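Local coordinates for protein tryptophan decarboxylase 1 (Oryza sativa subsp. japonica, PDB 6KHO) that decarboxylates L-tryptophan to tryptamine and 5-hydroxy-L-tryptophan to serotonin with the help of pyridoxal 5'-phosphate, working as a homodimer, at residues N99-F104 with A471-T476. Numbering follows the deposited sequence.
Sequences NFFAFF and AYVAHT
The carbonyl oxygen of Asn99 takes two contacts from 471-476: a hydrogen bond from Tyr472 N at 3.1 Å, arriving nearly in line with the C=O, and a CA-H...O contact from Ala471 CA at 3.5 Å. Two residues on, Phe101 N donates to Tyr472 O at 3.0 Å, in the carbonyl plane, and both bonds are bent at the hydrogen. Together the two bonds form a single parallel bridge, Phe100 opposite Tyr472, with the backbones running 12° apart. Past it the direct backbone bonding stops, and a water accepts from Ala474 N at 2.7 Å and lies within bonding distance of Phe101 O.

The Tyr472 side chain does most of the packing. With CG anti to the backbone N (chi1 -180°), its ring extends alongside that of Phe100 and turns an edge toward the Phe100 face, planes at 80°, in an offset edge-to-face pair; Tyr472 CD2 comes to 3.4 Å from Phe100 CE2. Over one Tyr472 face sits the methyl of Ala102, a CH-pi contact with CB 3.9 Å from the ring centroid. The phenol end reaches Phe103 obliquely, and Tyr472 OH lies 3.6 Å from Phe103 CE2. A serine in place of Tyr472 would probably leave Phe100 without its edge-on partner and open a gap beneath the Ala102 methyl. Across the backbone, Ala471 CB meets the Phe101 ring at its edge, 4.0 Å from Phe101 CE2.

Phe103 also meets Phe127 of the second subunit edge-to-face, extending the aromatic cluster of Phe100, Phe103 and Tyr472 to the dimer interface. Phe104, next along, touches the cofactor and binds serotonin. The bridge thus joins an active-site loop to the lead-in of edge strand 474-478 in the C-terminal antiparallel sheet of a fold type I PLP-dependent decarboxylase, whose active site lies at the dimer interface.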
ATOM      1  N   ASN A  99       5.829  26.869  -4.030  1.00 33.75           N
ATOM      2  CA  ASN A  99       4.599  27.591  -4.327  1.00 37.00           C
ATOM      3  C   ASN A  99       3.386  26.672  -4.433  1.00 37.67           C
ATOM      4  O   ASN A  99       2.331  27.103  -4.906  1.00 34.50           O
ATOM      5  CB  ASN A  99       4.778  28.403  -5.623  1.00 37.31           C
ATOM      6  CG  ASN A  99       5.862  29.458  -5.499  1.00 36.37           C
ATOM      7  OD1 ASN A  99       6.039  30.048  -4.424  1.00 37.78           O
ATOM      8  ND2 ASN A  99       6.614  29.688  -6.587  1.00 37.59           N
ATOM      9  N   PHE A 100       3.522  25.409  -4.033  1.00 35.62           N
ATOM     10  CA  PHE A 100       2.384  24.504  -3.920  1.00 35.88           C
ATOM     11  C   PHE A 100       1.684  24.791  -2.596  1.00 34.57           C
ATOM     12  O   PHE A 100       2.283  24.618  -1.530  1.00 33.78           O
ATOM     13  CB  PHE A 100       2.872  23.053  -3.998  1.00 32.76           C
ATOM     14  CG  PHE A 100       1.782  22.028  -3.957  1.00 31.99           C
ATOM     15  CD1 PHE A 100       1.228  21.628  -2.747  1.00 32.56           C
ATOM     16  CD2 PHE A 100       1.331  21.436  -5.124  1.00 32.17           C
ATOM     17  CE1 PHE A 100       0.227  20.662  -2.704  1.00 32.77           C
ATOM     18  CE2 PHE A 100       0.345  20.465  -5.093  1.00 34.13           C
ATOM     19  CZ  PHE A 100      -0.223  20.086  -3.872  1.00 32.56           C
ATOM     20  N   PHE A 101       0.431  25.258  -2.657  1.00 35.77           N
ATOM     21  CA  PHE A 101      -0.313  25.676  -1.467  1.00 35.68           C
ATOM     22  C   PHE A 101      -1.605  24.889  -1.260  1.00 34.87           C
ATOM     23  O   PHE A 101      -2.446  25.311  -0.461  1.00 36.00           O
ATOM     24  CB  PHE A 101      -0.658  27.173  -1.532  1.00 39.21           C
ATOM     25  CG  PHE A 101       0.529  28.077  -1.749  1.00 39.17           C
ATOM     26  CD1 PHE A 101       1.518  28.201  -0.784  1.00 41.23           C
ATOM     27  CD2 PHE A 101       0.639  28.825  -2.906  1.00 38.25           C
ATOM     28  CE1 PHE A 101       2.605  29.040  -0.981  1.00 37.59           C
ATOM     29  CE2 PHE A 101       1.726  29.672  -3.103  1.00 38.79           C
ATOM     30  CZ  PHE A 101       2.702  29.782  -2.137  1.00 36.60           C
ATOM     31  N   ALA A 102      -1.792  23.774  -1.959  1.00 33.47           N
ATOM     32  CA  ALA A 102      -3.051  23.048  -1.987  1.00 34.24           C
ATOM     33  C   ALA A 102      -3.051  21.854  -1.024  1.00 36.70           C
ATOM     34  O   ALA A 102      -2.002  21.381  -0.572  1.00 32.05           O
ATOM     35  CB  ALA A 102      -3.342  22.577  -3.413  1.00 34.98           C
ATOM     36  N   PHE A 103      -4.260  21.373  -0.716  1.00 32.92           N
ATOM     37  CA  PHE A 103      -4.491  20.143   0.063  1.00 33.17           C
ATOM     38  C   PHE A 103      -3.701  20.238   1.369  1.00 33.15           C
ATOM     39  O   PHE A 103      -3.876  21.214   2.112  1.00 31.90           O
ATOM     40  CB  PHE A 103      -4.168  18.959  -0.841  1.00 33.69           C
ATOM     41  CG  PHE A 103      -4.813  19.059  -2.201  1.00 34.82           C
ATOM     42  CD1 PHE A 103      -6.194  19.136  -2.316  1.00 42.04           C
ATOM     43  CD2 PHE A 103      -4.049  19.112  -3.356  1.00 36.89           C
ATOM     44  CE1 PHE A 103      -6.800  19.254  -3.558  1.00 37.50           C
ATOM     45  CE2 PHE A 103      -4.649  19.226  -4.606  1.00 38.67           C
ATOM     46  CZ  PHE A 103      -6.024  19.295  -4.705  1.00 40.33           C
ATOM     47  N   PHE A 104      -2.863  19.258   1.704  1.00 31.50           N
ATOM     48  CA  PHE A 104      -1.809  19.447   2.691  1.00 31.52           C
ATOM     49  C   PHE A 104      -0.479  19.076   2.042  1.00 29.66           C
ATOM     50  O   PHE A 104      -0.440  18.198   1.182  1.00 30.85           O
ATOM     51  CB  PHE A 104      -2.025  18.597   3.950  1.00 30.08           C
ATOM     52  CG  PHE A 104      -3.271  18.951   4.716  1.00 34.81           C
ATOM     53  CD1 PHE A 104      -3.419  20.208   5.296  1.00 31.39           C
ATOM     54  CD2 PHE A 104      -4.295  18.029   4.850  1.00 35.92           C
ATOM     55  CE1 PHE A 104      -4.565  20.523   6.007  1.00 33.46           C
ATOM     56  CE2 PHE A 104      -5.454  18.348   5.559  1.00 36.28           C
ATOM     57  CZ  PHE A 104      -5.586  19.599   6.125  1.00 33.00           C
ATOM     58  N   ALA A 471       1.717  29.840  -8.165  1.00 39.92           N
ATOM     59  CA  ALA A 471       0.882  29.367  -7.072  1.00 38.55           C
ATOM     60  C   ALA A 471       0.099  28.157  -7.548  1.00 38.07           C
ATOM     61  O   ALA A 471      -0.127  27.979  -8.747  1.00 40.75           O
ATOM     62  CB  ALA A 471      -0.082  30.450  -6.577  1.00 36.93           C
ATOM     63  N   TYR A 472      -0.274  27.309  -6.593  1.00 36.20           N
ATOM     64  CA  TYR A 472      -1.353  26.348  -6.778  1.00 35.33           C
ATOM     65  C   TYR A 472      -2.238  26.468  -5.550  1.00 40.32           C
ATOM     66  O   TYR A 472      -1.815  26.124  -4.441  1.00 37.30           O
ATOM     67  CB  TYR A 472      -0.845  24.928  -6.943  1.00 37.03           C
ATOM     68  CG  TYR A 472      -1.934  23.898  -7.139  1.00 40.37           C
ATOM     69  CD1 TYR A 472      -3.222  24.267  -7.540  1.00 42.12           C
ATOM     70  CD2 TYR A 472      -1.682  22.551  -6.908  1.00 38.66           C
ATOM     71  CE1 TYR A 472      -4.219  23.314  -7.716  1.00 41.19           C
ATOM     72  CE2 TYR A 472      -2.662  21.599  -7.084  1.00 37.53           C
ATOM     73  CZ  TYR A 472      -3.929  21.982  -7.485  1.00 43.13           C
ATOM     74  OH  TYR A 472      -4.895  21.025  -7.661  1.00 41.34           O
ATOM     75  N   VAL A 473      -3.444  26.985  -5.751  1.00 37.10           N
ATOM     76  CA  VAL A 473      -4.423  27.185  -4.697  1.00 38.08           C
ATOM     77  C   VAL A 473      -5.660  26.388  -5.076  1.00 41.83           C
ATOM     78  O   VAL A 473      -6.060  26.369  -6.246  1.00 40.57           O
ATOM     79  CB  VAL A 473      -4.754  28.682  -4.520  1.00 41.87           C
ATOM     80  CG1 VAL A 473      -5.860  28.880  -3.506  1.00 40.98           C
ATOM     81  CG2 VAL A 473      -3.513  29.437  -4.102  1.00 41.05           C
ATOM     82  N   ALA A 474      -6.241  25.695  -4.105  1.00 38.47           N
ATOM     83  CA  ALA A 474      -7.500  25.009  -4.337  1.00 38.73           C
ATOM     84  C   ALA A 474      -8.487  25.433  -3.259  1.00 40.36           C
ATOM     85  O   ALA A 474      -8.127  26.073  -2.266  1.00 38.69           O
ATOM     86  CB  ALA A 474      -7.318  23.488  -4.380  1.00 39.86           C
ATOM     87  N   HIS A 475      -9.751  25.097  -3.466  1.00 39.23           N
ATOM     88  CA  HIS A 475     -10.806  25.712  -2.684  1.00 40.07           C
ATOM     89  C   HIS A 475     -11.543  24.673  -1.857  1.00 41.38           C
ATOM     90  O   HIS A 475     -11.324  23.464  -1.975  1.00 40.21           O
ATOM     91  CB  HIS A 475     -11.805  26.452  -3.587  1.00 42.43           C
ATOM     92  CG  HIS A 475     -12.788  25.546  -4.259  1.00 43.67           C
ATOM     93  ND1 HIS A 475     -12.489  24.843  -5.405  1.00 46.70           N
ATOM     94  CD2 HIS A 475     -14.063  25.213  -3.936  1.00 44.36           C
ATOM     95  CE1 HIS A 475     -13.534  24.120  -5.764  1.00 47.76           C
ATOM     96  NE2 HIS A 475     -14.505  24.329  -4.891  1.00 49.71           N
ATOM     97  N   THR A 476     -12.450  25.180  -1.030  1.00 42.12           N
ATOM     98  CA  THR A 476     -13.348  24.351  -0.247  1.00 40.30           C
ATOM     99  C   THR A 476     -14.621  25.154  -0.014  1.00 42.19           C
ATOM    100  O   THR A 476     -14.714  26.325  -0.391  1.00 42.11           O
ATOM    101  CB  THR A 476     -12.686  23.910   1.066  1.00 35.56           C
ATOM    102  OG1 THR A 476     -13.472  22.888   1.687  1.00 41.10           O
ATOM    103  CG2 THR A 476     -12.524  25.082   2.007  1.00 39.26           C
TER
HETATM  104  O   HOH W   1      -5.179  25.671  -1.617  1.00 39.49           O